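Local coordinates for protein muconate lactonizing enzyme (Corynebacterium glutamicum, PDB 3I4K) that belongs to the muconate lactonizing enzyme family of the enolase superfamily and binds a magnesium ion in its barrel domain, at residues S247-D251 / A269-K275; A298-T303 / I324-L330; L43-G49 / D116-S121; D338-Q343 / V362-K368. One frame throughout, in Å; residues are numbered along the deposited sequence.

How the interactions relate
Followed from the N terminus, the four contacts illustrate how an enolase-type chain is closed piece by piece. Interaction 3 comes first, joining the turn between two strands of the N-terminal antiparallel sheet to helix 104-121. Interactions 1 and 2 follow in series in the barrel domain, each closing a strand-helix-strand passage; they touch through neighbouring strands 271-274 and 298-301, with I272 N 2.9 Å from A298 O. Interaction 4 closes last, binding the 338-343 loop to the chain entering helix 366-372. No contact nests in or crosses another. Interactions 3 and 4, with centres about 17 Å apart, meet where R120 approaches D363, tying the N-terminal domain to the C-terminal region.

Interaction 1 of 4, residues S247-D251 / A269-K275; sequences SVMAD and ADVIALK. With MG (magnesium ion), chain J.
Strands 247-250 and 271-274 run parallel, their axes 4.5 Å apart at closest approach and inclined by 29°, as neighbours in a beta-alpha-beta unit of the enolase-type barrel whose connection is helix 257-266. The backbone bonds pass from V271 N to V248 O, from A250 N to V271 O and from A273 N to A250 O, the last 2.9 Å long and nearly straight. M249 and V271 share one face of the sheet, where the selenium of the selenomethionine, SE, lies 3.7 Å from V271 CG1. On the face of A250, its CB meets the methyl of A269, which also touches V248 CG1. At the strand entrance S247 OG donates to D270 OD1 on the anti side of the carboxylate, a short bond of 2.5 Å.

At the C-terminal end of the strands D251 binds magnesium through OD2, beside D200, E226 and water 2, while OD1 pairs with K278 and, more weakly, with K275 in a salt bridge. The extended K275 chain crosses the D251 side chain at about a right angle. K275 NZ meets the syn lone pair of D251 OD2 at 3.0 Å, so this one oxygen is held by both the ammonium and the metal, which lies 2.0 Å from OD2.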
loop_
_atom_site.group_PDB
_atom_site.type_symbol
_atom_site.label_atom_id
_atom_site.label_comp_id
_atom_site.label_asym_id
_atom_site.label_seq_id
_atom_site.Cartn_x
_atom_site.Cartn_y
_atom_site.Cartn_z
ATOM N N SER A 247 -9.803 -24.529 -1.809
ATOM C CA SER A 247 -9.004 -23.387 -1.402
ATOM C C SER A 247 -8.669 -23.417 0.062
ATOM O O SER A 247 -9.399 -23.989 0.885
ATOM C CB SER A 247 -9.740 -22.075 -1.694
ATOM O OG SER A 247 -10.016 -21.954 -3.065
ATOM N N VAL A 248 -7.560 -22.759 0.368
ATOM C CA VAL A 248 -7.056 -22.620 1.718
ATOM C C VAL A 248 -6.957 -21.121 1.993
ATOM O O VAL A 248 -6.711 -20.331 1.078
ATOM C CB VAL A 248 -5.653 -23.255 1.835
ATOM C CG1 VAL A 248 -4.883 -22.636 2.992
ATOM C CG2 VAL A 248 -5.781 -24.764 2.006
HETATM N N MSE A 249 -7.183 -20.724 3.238
HETATM C CA MSE A 249 -7.058 -19.320 3.622
HETATM C C MSE A 249 -5.986 -19.258 4.708
HETATM O O MSE A 249 -6.054 -19.990 5.702
HETATM C CB MSE A 249 -8.388 -18.750 4.153
HETATM C CG MSE A 249 -8.244 -17.350 4.778
HETATM SE SE MSE A 249 -9.869 -16.268 4.728
HETATM C CE MSE A 249 -10.790 -17.073 6.252
ATOM N N ALA A 250 -4.987 -18.403 4.505
ATOM C CA ALA A 250 -3.901 -18.268 5.467
ATOM C C ALA A 250 -4.278 -17.222 6.502
ATOM O O ALA A 250 -4.775 -16.153 6.155
ATOM C CB ALA A 250 -2.604 -17.861 4.750
ATOM N N ASP A 251 -4.058 -17.547 7.773
ATOM C CA ASP A 251 -4.354 -16.635 8.863
ATOM C C ASP A 251 -3.105 -16.484 9.722
ATOM O O ASP A 251 -2.376 -15.512 9.573
ATOM C CB ASP A 251 -5.528 -17.162 9.698
ATOM C CG ASP A 251 -6.040 -16.140 10.707
ATOM O OD1 ASP A 251 -5.409 -15.067 10.854
ATOM O OD2 ASP A 251 -7.069 -16.427 11.358
ATOM N N ALA A 269 -1.855 -20.395 -0.597
ATOM C CA ALA A 269 -3.253 -20.085 -0.318
ATOM C C ALA A 269 -3.935 -19.172 -1.329
ATOM O O ALA A 269 -3.331 -18.220 -1.834
ATOM C CB ALA A 269 -3.371 -19.459 1.071
ATOM N N ASP A 270 -5.208 -19.463 -1.594
ATOM C CA ASP A 270 -6.018 -18.676 -2.511
ATOM C C ASP A 270 -6.490 -17.416 -1.814
ATOM O O ASP A 270 -6.746 -16.399 -2.455
ATOM C CB ASP A 270 -7.253 -19.461 -2.955
ATOM C CG ASP A 270 -6.911 -20.637 -3.838
ATOM O OD1 ASP A 270 -7.841 -21.380 -4.226
ATOM O OD2 ASP A 270 -5.724 -20.826 -4.143
ATOM N N VAL A 271 -6.604 -17.476 -0.495
ATOM C CA VAL A 271 -7.094 -16.324 0.248
ATOM C C VAL A 271 -6.255 -15.981 1.468
ATOM O O VAL A 271 -5.676 -16.860 2.105
ATOM C CB VAL A 271 -8.549 -16.576 0.708
ATOM C CG1 VAL A 271 -9.196 -15.267 1.199
ATOM C CG2 VAL A 271 -9.344 -17.203 -0.428
ATOM N N ILE A 272 -6.200 -14.697 1.798
ATOM C CA ILE A 272 -5.459 -14.240 2.968
ATOM C C ILE A 272 -6.417 -13.553 3.939
ATOM O O ILE A 272 -7.163 -12.648 3.553
ATOM C CB ILE A 272 -4.354 -13.234 2.597
ATOM C CG1 ILE A 272 -3.212 -13.962 1.874
ATOM C CG2 ILE A 272 -3.823 -12.545 3.863
ATOM C CD1 ILE A 272 -2.040 -13.074 1.563
ATOM N N ALA A 273 -6.399 -13.993 5.196
ATOM C CA ALA A 273 -7.260 -13.407 6.225
ATOM C C ALA A 273 -6.584 -12.124 6.686
ATOM O O ALA A 273 -5.666 -12.157 7.498
ATOM C CB ALA A 273 -7.420 -14.381 7.398
ATOM N N LEU A 274 -7.030 -10.996 6.142
ATOM C CA LEU A 274 -6.456 -9.701 6.479
ATOM C C LEU A 274 -7.175 -9.069 7.665
ATOM O O LEU A 274 -8.384 -8.868 7.639
ATOM C CB LEU A 274 -6.496 -8.811 5.229
ATOM C CG LEU A 274 -6.460 -7.284 5.123
ATOM C CD1 LEU A 274 -5.886 -6.607 6.352
ATOM C CD2 LEU A 274 -5.659 -6.949 3.869
ATOM N N LYS A 275 -6.412 -8.782 8.714
ATOM C CA LYS A 275 -6.947 -8.187 9.932
ATOM C C LYS A 275 -6.073 -6.990 10.290
ATOM O O LYS A 275 -4.855 -7.128 10.460
ATOM C CB LYS A 275 -6.900 -9.200 11.080
ATOM C CG LYS A 275 -7.493 -10.557 10.757
ATOM C CD LYS A 275 -7.397 -11.497 11.965
ATOM C CE LYS A 275 -7.972 -12.875 11.642
ATOM N NZ LYS A 275 -7.721 -13.867 12.716
HETATM MG MG MG J . -8.499 -17.782 11.800
HETATM O O HOH W 1 -5.625 -22.617 -1.787
HETATM O O HOH W 2 -7.033 -19.277 11.719
#

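Interaction 2 of 4, residues A298-T303 / I324-L330; sequences ACHGAT and ISYGTEL
Backbone hydrogen bonds join strand 298-301 to the cornered chain 324-330 in parallel register. G301 N donates to G327 O over 2.8 Å, almost straight and on a lone pair, and G301 O accepts from E329 N. Towards the start of the contact C299 O receives two weak bonds, from S325 N and Y326 N. G301, the centre of an inverse gamma turn, lets the chains come very close: its CA is 3.8 Å from that of T328.

Side-chain polar contacts flank this spine. A chi1 of -178° carries the H300 ring across to segment 324-330, where H300 ND1 donates to Y326 O at 2.7 Å, the oxygen lying near the ring plane. T328 CA sits over one ring face. At the other ring nitrogen, water 3 lies 2.9 Å from H300 NE2 and donates to E329 OE1, which also forms a salt bridge with K169. The other oxygen, E329 OE2, accepts T303 N through its anti lone pair at 2.8 Å. Both oxygens of the carboxylate thus have partners.

Apolar and ring contacts are fewer. C299 CB meets I324 CD1 at 4.0 Å, L330 CD2 lies against T303 CB, and the Y326 ring leans obliquely on that of H300, its plane turned by 53°.

Strand 298-301, helix 308-320 and the short strands 324-325 and 327-328 continue the strand-helix alternation of the enolase-type barrel, and T328 bonds on to strand 137-144, an arrangement typical of barrel closure.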
loop_
_atom_site.group_PDB
_atom_site.type_symbol
_atom_site.label_atom_id
_atom_site.label_comp_id
_atom_site.label_asym_id
_atom_site.label_seq_id
_atom_site.Cartn_x
_atom_site.Cartn_y
_atom_site.Cartn_z
ATOM N N ALA A 298 -6.857 -13.399 -3.118
ATOM C CA ALA A 298 -7.974 -12.645 -2.561
ATOM C C ALA A 298 -7.718 -12.316 -1.098
ATOM O O ALA A 298 -6.991 -13.039 -0.413
ATOM C CB ALA A 298 -9.252 -13.452 -2.685
ATOM N N CYS A 299 -8.293 -11.210 -0.634
ATOM C CA CYS A 299 -8.179 -10.823 0.768
ATOM C C CYS A 299 -9.588 -10.863 1.378
ATOM O O CYS A 299 -10.566 -10.438 0.758
ATOM C CB CYS A 299 -7.587 -9.417 0.923
ATOM S SG CYS A 299 -5.793 -9.293 0.642
ATOM N N HIS A 300 -9.675 -11.421 2.577
ATOM C CA HIS A 300 -10.929 -11.536 3.319
ATOM C C HIS A 300 -10.862 -10.521 4.464
ATOM O O HIS A 300 -9.808 -10.348 5.082
ATOM C CB HIS A 300 -11.047 -12.954 3.883
ATOM C CG HIS A 300 -12.320 -13.218 4.637
ATOM N ND1 HIS A 300 -13.547 -13.322 4.018
ATOM C CD2 HIS A 300 -12.539 -13.488 5.947
ATOM C CE1 HIS A 300 -14.464 -13.655 4.911
ATOM N NE2 HIS A 300 -13.877 -13.764 6.090
ATOM N N GLY A 301 -11.965 -9.830 4.732
ATOM C CA GLY A 301 -11.973 -8.878 5.832
ATOM C C GLY A 301 -12.109 -9.687 7.115
ATOM O O GLY A 301 -13.202 -9.789 7.677
ATOM N N ALA A 302 -10.995 -10.261 7.576
ATOM C CA ALA A 302 -10.981 -11.101 8.772
ATOM C C ALA A 302 -11.008 -10.341 10.099
ATOM O O ALA A 302 -10.655 -9.158 10.180
ATOM C CB ALA A 302 -9.760 -12.049 8.730
ATOM N N THR A 303 -11.399 -11.054 11.148
ATOM C CA THR A 303 -11.509 -10.464 12.474
ATOM C C THR A 303 -10.737 -11.216 13.539
ATOM O O THR A 303 -10.577 -12.437 13.472
ATOM C CB THR A 303 -12.989 -10.393 12.922
ATOM O OG1 THR A 303 -13.078 -9.690 14.162
ATOM C CG2 THR A 303 -13.572 -11.787 13.095
ATOM N N ILE A 324 -10.035 -6.195 -0.900
ATOM C CA ILE A 324 -10.790 -7.005 0.066
ATOM C C ILE A 324 -11.857 -7.470 -0.897
ATOM O O ILE A 324 -12.881 -6.817 -1.089
ATOM C CB ILE A 324 -11.452 -6.184 1.177
ATOM C CG1 ILE A 324 -10.398 -5.624 2.126
ATOM C CG2 ILE A 324 -12.448 -7.081 1.947
ATOM C CD1 ILE A 324 -9.695 -6.684 2.973
ATOM N N SER A 325 -11.573 -8.596 -1.524
ATOM C CA SER A 325 -12.408 -9.179 -2.560
ATOM C C SER A 325 -13.165 -10.442 -2.182
ATOM O O SER A 325 -13.800 -11.065 -3.041
ATOM C CB SER A 325 -11.492 -9.503 -3.729
ATOM O OG SER A 325 -10.361 -10.189 -3.206
ATOM N N TYR A 326 -13.104 -10.821 -0.910
ATOM C CA TYR A 326 -13.764 -12.030 -0.455
ATOM C C TYR A 326 -14.648 -11.801 0.775
ATOM O O TYR A 326 -14.657 -12.607 1.706
ATOM C CB TYR A 326 -12.697 -13.090 -0.160
ATOM C CG TYR A 326 -13.248 -14.473 0.076
ATOM C CD1 TYR A 326 -14.060 -15.085 -0.873
ATOM C CD2 TYR A 326 -12.958 -15.170 1.249
ATOM C CE1 TYR A 326 -14.568 -16.350 -0.664
ATOM C CE2 TYR A 326 -13.464 -16.440 1.469
ATOM C CZ TYR A 326 -14.267 -17.027 0.505
ATOM O OH TYR A 326 -14.744 -18.301 0.699
ATOM N N GLY A 327 -15.402 -10.710 0.769
ATOM C CA GLY A 327 -16.259 -10.421 1.895
ATOM C C GLY A 327 -15.462 -10.279 3.181
ATOM O O GLY A 327 -14.243 -10.093 3.145
ATOM N N THR A 328 -16.153 -10.381 4.318
ATOM C CA THR A 328 -15.524 -10.243 5.628
ATOM C C THR A 328 -16.206 -11.167 6.647
ATOM O O THR A 328 -17.114 -11.924 6.313
ATOM C CB THR A 328 -15.694 -8.813 6.182
ATOM O OG1 THR A 328 -17.024 -8.676 6.708
ATOM C CG2 THR A 328 -15.497 -7.762 5.080
ATOM N N GLU A 329 -15.744 -11.082 7.889
ATOM C CA GLU A 329 -16.307 -11.833 9.012
ATOM C C GLU A 329 -16.256 -10.855 10.180
ATOM O O GLU A 329 -15.966 -11.230 11.315
ATOM C CB GLU A 329 -15.467 -13.079 9.336
ATOM C CG GLU A 329 -13.974 -12.815 9.448
ATOM C CD GLU A 329 -13.210 -13.948 10.120
ATOM O OE1 GLU A 329 -13.669 -15.109 10.066
ATOM O OE2 GLU A 329 -12.136 -13.665 10.696
ATOM N N LEU A 330 -16.531 -9.589 9.883
ATOM C CA LEU A 330 -16.492 -8.534 10.892
ATOM C C LEU A 330 -17.802 -8.477 11.675
ATOM O O LEU A 330 -18.589 -7.540 11.532
ATOM C CB LEU A 330 -16.201 -7.188 10.218
ATOM C CG LEU A 330 -14.806 -7.083 9.595
ATOM C CD1 LEU A 330 -14.667 -5.763 8.855
ATOM C CD2 LEU A 330 -13.744 -7.187 10.685
HETATM O O HOH W 3 -14.574 -16.005 7.755
#

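Interaction 3 of 4, residues L43-G49 / D116-S121; sequences LENGVIG and DAWARS
The methyl CD1 of L43 lies against A117, reaching its CB at 3.6 Å, and also rests near S121 OG. V47 meets the same helix a little to one side: CG2, anti to the backbone N, touches R120 CB at 3.8 Å, the two side chains crossing obliquely. At the other end of the contact the strand backbone itself is the surface, because G49 has no side chain; its CA approaches A117 N to 3.5 Å and D116 OD2 to 3.3 Å. S121 OG stands 2.8 Å from A117 O and 3.0 Å from N45 OD1; the placing of the N45 amide is doubtful, and the hydroxyl's choice between the two acceptors is not settled.

Behind this first shell, a type I turn from L43 to G46 and the bond from L43 N to V47 O shape the hairpin linking strands 30-43 and 48-53. On the helix, R120 NE forms a salt bridge with D116 OD1 at 3.1 Å, one turn back. D116 OD2 accepts from Y50 N and OD1 from L360 N.

The hairpin thus packs on helix 104-121 within the enolase-type N-terminal domain. Chemically, small A117 and bare G49 permit close approach, while the D116 carboxylate, pairing with R120 and accepting two backbone amides, is probably kept ionised.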
loop_
_atom_site.group_PDB
_atom_site.type_symbol
_atom_site.label_atom_id
_atom_site.label_comp_id
_atom_site.label_asym_id
_atom_site.label_seq_id
_atom_site.Cartn_x
_atom_site.Cartn_y
_atom_site.Cartn_z
ATOM N N LEU A 43 -5.051 14.424 21.668
ATOM C CA LEU A 43 -4.420 15.518 20.948
ATOM C C LEU A 43 -4.634 16.882 21.600
ATOM O O LEU A 43 -5.674 17.144 22.206
ATOM C CB LEU A 43 -4.933 15.559 19.505
ATOM C CG LEU A 43 -4.689 14.337 18.615
ATOM C CD1 LEU A 43 -5.209 14.625 17.216
ATOM C CD2 LEU A 43 -3.204 14.016 18.569
ATOM N N GLU A 44 -3.629 17.741 21.458
ATOM C CA GLU A 44 -3.644 19.093 21.999
ATOM C C GLU A 44 -4.986 19.793 21.801
ATOM O O GLU A 44 -5.466 20.486 22.695
ATOM C CB GLU A 44 -2.530 19.912 21.340
ATOM C CG GLU A 44 -2.466 21.356 21.779
ATOM C CD GLU A 44 -2.359 21.481 23.277
ATOM O OE1 GLU A 44 -1.442 20.857 23.853
ATOM O OE2 GLU A 44 -3.189 22.200 23.877
ATOM N N ASN A 45 -5.586 19.610 20.628
ATOM C CA ASN A 45 -6.868 20.228 20.307
ATOM C C ASN A 45 -8.052 19.547 20.986
ATOM O O ASN A 45 -9.196 19.723 20.572
ATOM C CB ASN A 45 -7.082 20.230 18.790
ATOM C CG ASN A 45 -6.949 18.844 18.182
ATOM O OD1 ASN A 45 -7.151 18.655 16.984
ATOM N ND2 ASN A 45 -6.605 17.869 19.012
ATOM N N GLY A 46 -7.774 18.758 22.018
ATOM C CA GLY A 46 -8.837 18.083 22.743
ATOM C C GLY A 46 -9.421 16.818 22.140
ATOM O O GLY A 46 -10.116 16.072 22.835
ATOM N N VAL A 47 -9.165 16.560 20.861
ATOM C CA VAL A 47 -9.704 15.356 20.230
ATOM C C VAL A 47 -9.052 14.089 20.784
ATOM O O VAL A 47 -7.869 14.089 21.132
ATOM C CB VAL A 47 -9.518 15.390 18.700
ATOM C CG1 VAL A 47 -8.071 15.620 18.367
ATOM C CG2 VAL A 47 -9.990 14.078 18.084
ATOM N N ILE A 48 -9.837 13.020 20.873
ATOM C CA ILE A 48 -9.353 11.736 21.381
ATOM C C ILE A 48 -9.611 10.607 20.375
ATOM O O ILE A 48 -10.760 10.350 20.003
ATOM C CB ILE A 48 -10.048 11.374 22.715
ATOM C CG1 ILE A 48 -9.869 12.511 23.724
ATOM C CG2 ILE A 48 -9.458 10.092 23.287
ATOM C CD1 ILE A 48 -10.535 12.248 25.065
ATOM N N GLY A 49 -8.540 9.941 19.940
ATOM C CA GLY A 49 -8.667 8.841 18.994
ATOM C C GLY A 49 -8.553 7.496 19.691
ATOM O O GLY A 49 -7.757 7.344 20.616
ATOM N N ASP A 116 -7.700 7.577 14.010
ATOM C CA ASP A 116 -8.955 8.118 14.525
ATOM C C ASP A 116 -8.768 9.591 14.922
ATOM O O ASP A 116 -9.472 10.469 14.430
ATOM C CB ASP A 116 -9.422 7.275 15.725
ATOM C CG ASP A 116 -10.879 7.529 16.106
ATOM O OD1 ASP A 116 -11.717 7.784 15.211
ATOM O OD2 ASP A 116 -11.191 7.440 17.313
ATOM N N ALA A 117 -7.797 9.852 15.791
ATOM C CA ALA A 117 -7.514 11.207 16.254
ATOM C C ALA A 117 -7.297 12.193 15.104
ATOM O O ALA A 117 -7.731 13.345 15.172
ATOM C CB ALA A 117 -6.287 11.194 17.168
ATOM N N TRP A 118 -6.630 11.735 14.050
ATOM C CA TRP A 118 -6.345 12.576 12.889
ATOM C C TRP A 118 -7.579 12.790 12.000
ATOM O O TRP A 118 -7.871 13.916 11.589
ATOM C CB TRP A 118 -5.205 11.948 12.080
ATOM C CG TRP A 118 -4.487 12.885 11.148
ATOM C CD1 TRP A 118 -4.544 14.251 11.144
ATOM C CD2 TRP A 118 -3.552 12.522 10.126
ATOM N NE1 TRP A 118 -3.701 14.760 10.185
ATOM C CE2 TRP A 118 -3.079 13.720 9.546
ATOM C CE3 TRP A 118 -3.067 11.297 9.645
ATOM C CZ2 TRP A 118 -2.144 13.730 8.507
ATOM C CZ3 TRP A 118 -2.137 11.307 8.614
ATOM C CH2 TRP A 118 -1.685 12.517 8.057
ATOM N N ALA A 119 -8.304 11.715 11.706
ATOM C CA ALA A 119 -9.493 11.816 10.869
ATOM C C ALA A 119 -10.569 12.696 11.519
ATOM O O ALA A 119 -11.288 13.420 10.830
ATOM C CB ALA A 119 -10.050 10.428 10.580
ATOM N N ARG A 120 -10.691 12.624 12.842
ATOM C CA ARG A 120 -11.678 13.443 13.543
ATOM C C ARG A 120 -11.220 14.900 13.549
ATOM O O ARG A 120 -12.032 15.815 13.382
ATOM C CB ARG A 120 -11.883 12.934 14.976
ATOM C CG ARG A 120 -12.711 11.652 15.052
ATOM C CD ARG A 120 -12.779 11.105 16.468
ATOM N NE ARG A 120 -13.550 9.868 16.539
ATOM C CZ ARG A 120 -14.872 9.803 16.422
ATOM N NH1 ARG A 120 -15.578 10.911 16.236
ATOM N NH2 ARG A 120 -15.485 8.628 16.466
ATOM N N SER A 121 -9.916 15.107 13.728
ATOM C CA SER A 121 -9.349 16.448 13.736
ATOM C C SER A 121 -9.553 17.138 12.393
ATOM O O SER A 121 -9.687 18.361 12.333
ATOM C CB SER A 121 -7.848 16.404 14.041
ATOM O OG SER A 121 -7.594 16.098 15.400
#

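Interaction 4 of 4, residues D338-Q343 / V362-K368; sequences DTYIVQ and VDVDMDK
Two hydrogen bonds from backbone amides hold the 338-343 loop against the chain that leads into helix 366-372. D365 N donates to Y340 O at 2.9 Å, coming from above the carbonyl plane (60° out of it) and so missing the lone pairs. D363 N reaches the Q343 side chain, where it meets a lone pair of Q343 OE1 in the carbonyl plane, 3.0 Å away. The Q343 chain bends at chi2 (104°), and its amide lies nearly coplanar with the D363 carboxylate, the planes 6° apart. Q343 NE2 makes a weak, bent bond to D363 OD1, but Q343 OE1 crowds the same carboxylate oxygen at 2.8 Å, which leaves this pairing less sure.

Both segments lie in the C-terminal part of the chain, where it returns to the N-terminal sheet of the enolase-type fold: V364 and M366 touch Y50 of strand 48-53, and Y340 OH bonds to E52. D365 is the N-cap of helix 366-372, its OD1 accepting K368 N at 2.9 Å and, more weakly, D367 N.

Charge pairing links the loop to the first turn of this helix. K368, extended beyond CG, runs alongside the T339 carbonyl and sets NZ 3.3 Å from D338 OD1 in a weak salt bridge; D338 OD2 bonds instead to Y372 OH.

Among apolar contacts, V342 CG2 touches D365 CB, and Y340 CB lies on K368 CB at 3.8 Å.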
loop_
_atom_site.group_PDB
_atom_site.type_symbol
_atom_site.label_atom_id
_atom_site.label_comp_id
_atom_site.label_asym_id
_atom_site.label_seq_id
_atom_site.Cartn_x
_atom_site.Cartn_y
_atom_site.Cartn_z
ATOM N N ASP A 338 -22.725 -7.017 25.272
ATOM C CA ASP A 338 -22.910 -5.593 25.515
ATOM C C ASP A 338 -21.827 -4.815 24.767
ATOM O O ASP A 338 -20.868 -5.405 24.271
ATOM C CB ASP A 338 -22.844 -5.311 27.018
ATOM C CG ASP A 338 -23.156 -3.869 27.360
ATOM O OD1 ASP A 338 -24.051 -3.279 26.722
ATOM O OD2 ASP A 338 -22.519 -3.323 28.282
ATOM N N THR A 339 -21.978 -3.498 24.676
ATOM C CA THR A 339 -20.998 -2.684 23.973
ATOM C C THR A 339 -20.554 -1.453 24.765
ATOM O O THR A 339 -20.831 -1.337 25.958
ATOM C CB THR A 339 -21.547 -2.249 22.587
ATOM O OG1 THR A 339 -20.708 -1.230 22.029
ATOM C CG2 THR A 339 -22.965 -1.732 22.708
ATOM N N TYR A 340 -19.839 -0.554 24.097
ATOM C CA TYR A 340 -19.359 0.681 24.704
ATOM C C TYR A 340 -19.092 1.662 23.577
ATOM O O TYR A 340 -18.135 2.436 23.620
ATOM C CB TYR A 340 -18.067 0.437 25.490
ATOM C CG TYR A 340 -16.955 -0.195 24.685
ATOM C CD1 TYR A 340 -17.056 -1.510 24.236
ATOM C CD2 TYR A 340 -15.799 0.520 24.372
ATOM C CE1 TYR A 340 -16.037 -2.099 23.498
ATOM C CE2 TYR A 340 -14.773 -0.061 23.629
ATOM C CZ TYR A 340 -14.902 -1.371 23.197
ATOM O OH TYR A 340 -13.902 -1.959 22.463
ATOM N N ILE A 341 -19.964 1.639 22.576
ATOM C CA ILE A 341 -19.786 2.492 21.418
ATOM C C ILE A 341 -20.905 3.493 21.098
ATOM O O ILE A 341 -20.870 4.152 20.056
ATOM C CB ILE A 341 -19.491 1.603 20.178
ATOM C CG1 ILE A 341 -18.395 2.251 19.344
ATOM C CG2 ILE A 341 -20.751 1.362 19.363
ATOM C CD1 ILE A 341 -17.116 2.495 20.117
ATOM N N VAL A 342 -21.885 3.622 21.986
ATOM C CA VAL A 342 -22.991 4.563 21.770
ATOM C C VAL A 342 -23.906 4.152 20.614
ATOM O O VAL A 342 -25.040 3.722 20.839
ATOM C CB VAL A 342 -22.465 5.996 21.497
ATOM C CG1 VAL A 342 -23.626 6.934 21.214
ATOM C CG2 VAL A 342 -21.665 6.493 22.686
ATOM N N GLN A 343 -23.425 4.291 19.381
ATOM C CA GLN A 343 -24.223 3.915 18.215
ATOM C C GLN A 343 -24.252 2.407 18.048
ATOM O O GLN A 343 -23.525 1.682 18.724
ATOM C CB GLN A 343 -23.656 4.539 16.939
ATOM C CG GLN A 343 -23.589 6.048 16.962
ATOM C CD GLN A 343 -22.187 6.563 17.191
ATOM O OE1 GLN A 343 -21.500 6.146 18.127
ATOM N NE2 GLN A 343 -21.752 7.480 16.335
ATOM N N VAL A 362 -17.834 5.974 14.807
ATOM C CA VAL A 362 -18.501 5.530 16.016
ATOM C C VAL A 362 -17.773 6.091 17.236
ATOM O O VAL A 362 -16.543 6.095 17.289
ATOM C CB VAL A 362 -18.563 3.990 16.061
ATOM C CG1 VAL A 362 -17.255 3.412 16.573
ATOM C CG2 VAL A 362 -19.739 3.560 16.889
ATOM N N ASP A 363 -18.537 6.584 18.207
ATOM C CA ASP A 363 -17.955 7.174 19.410
ATOM C C ASP A 363 -18.049 6.234 20.599
ATOM O O ASP A 363 -18.951 5.409 20.673
ATOM C CB ASP A 363 -18.664 8.485 19.746
ATOM C CG ASP A 363 -19.260 9.151 18.524
ATOM O OD1 ASP A 363 -20.369 8.748 18.109
ATOM O OD2 ASP A 363 -18.614 10.064 17.974
ATOM N N VAL A 364 -17.119 6.370 21.536
ATOM C CA VAL A 364 -17.113 5.510 22.709
ATOM C C VAL A 364 -18.021 6.047 23.805
ATOM O O VAL A 364 -18.262 7.249 23.888
ATOM C CB VAL A 364 -15.693 5.369 23.286
ATOM C CG1 VAL A 364 -14.751 4.812 22.226
ATOM C CG2 VAL A 364 -15.199 6.714 23.773
ATOM N N ASP A 365 -18.531 5.140 24.632
ATOM C CA ASP A 365 -19.391 5.496 25.755
ATOM C C ASP A 365 -18.527 5.326 26.997
ATOM O O ASP A 365 -18.448 4.235 27.562
ATOM C CB ASP A 365 -20.592 4.550 25.836
ATOM C CG ASP A 365 -21.480 4.831 27.047
ATOM O OD1 ASP A 365 -20.942 5.002 28.162
ATOM O OD2 ASP A 365 -22.717 4.865 26.885
HETATM N N MSE A 366 -17.879 6.408 27.415
HETATM C CA MSE A 366 -16.999 6.371 28.574
HETATM C C MSE A 366 -17.564 5.714 29.823
HETATM O O MSE A 366 -16.808 5.204 30.655
HETATM C CB MSE A 366 -16.517 7.780 28.903
HETATM C CG MSE A 366 -15.412 8.238 27.977
HETATM SE SE MSE A 366 -14.028 6.881 27.897
HETATM C CE MSE A 366 -12.856 7.551 29.293
ATOM N N ASP A 367 -18.883 5.725 29.964
ATOM C CA ASP A 367 -19.497 5.103 31.128
ATOM C C ASP A 367 -19.316 3.599 31.036
ATOM O O ASP A 367 -18.856 2.961 31.987
ATOM C CB ASP A 367 -20.986 5.450 31.209
ATOM C CG ASP A 367 -21.223 6.895 31.608
ATOM O OD1 ASP A 367 -20.664 7.320 32.641
ATOM O OD2 ASP A 367 -21.966 7.603 30.895
ATOM N N LYS A 368 -19.674 3.034 29.887
ATOM C CA LYS A 368 -19.540 1.599 29.684
ATOM C C LYS A 368 -18.074 1.196 29.589
ATOM O O LYS A 368 -17.712 0.072 29.929
ATOM C CB LYS A 368 -20.311 1.165 28.440
ATOM C CG LYS A 368 -21.816 1.224 28.641
ATOM C CD LYS A 368 -22.571 0.617 27.478
ATOM C CE LYS A 368 -24.059 0.561 27.769
ATOM N NZ LYS A 368 -24.824 -0.032 26.635
#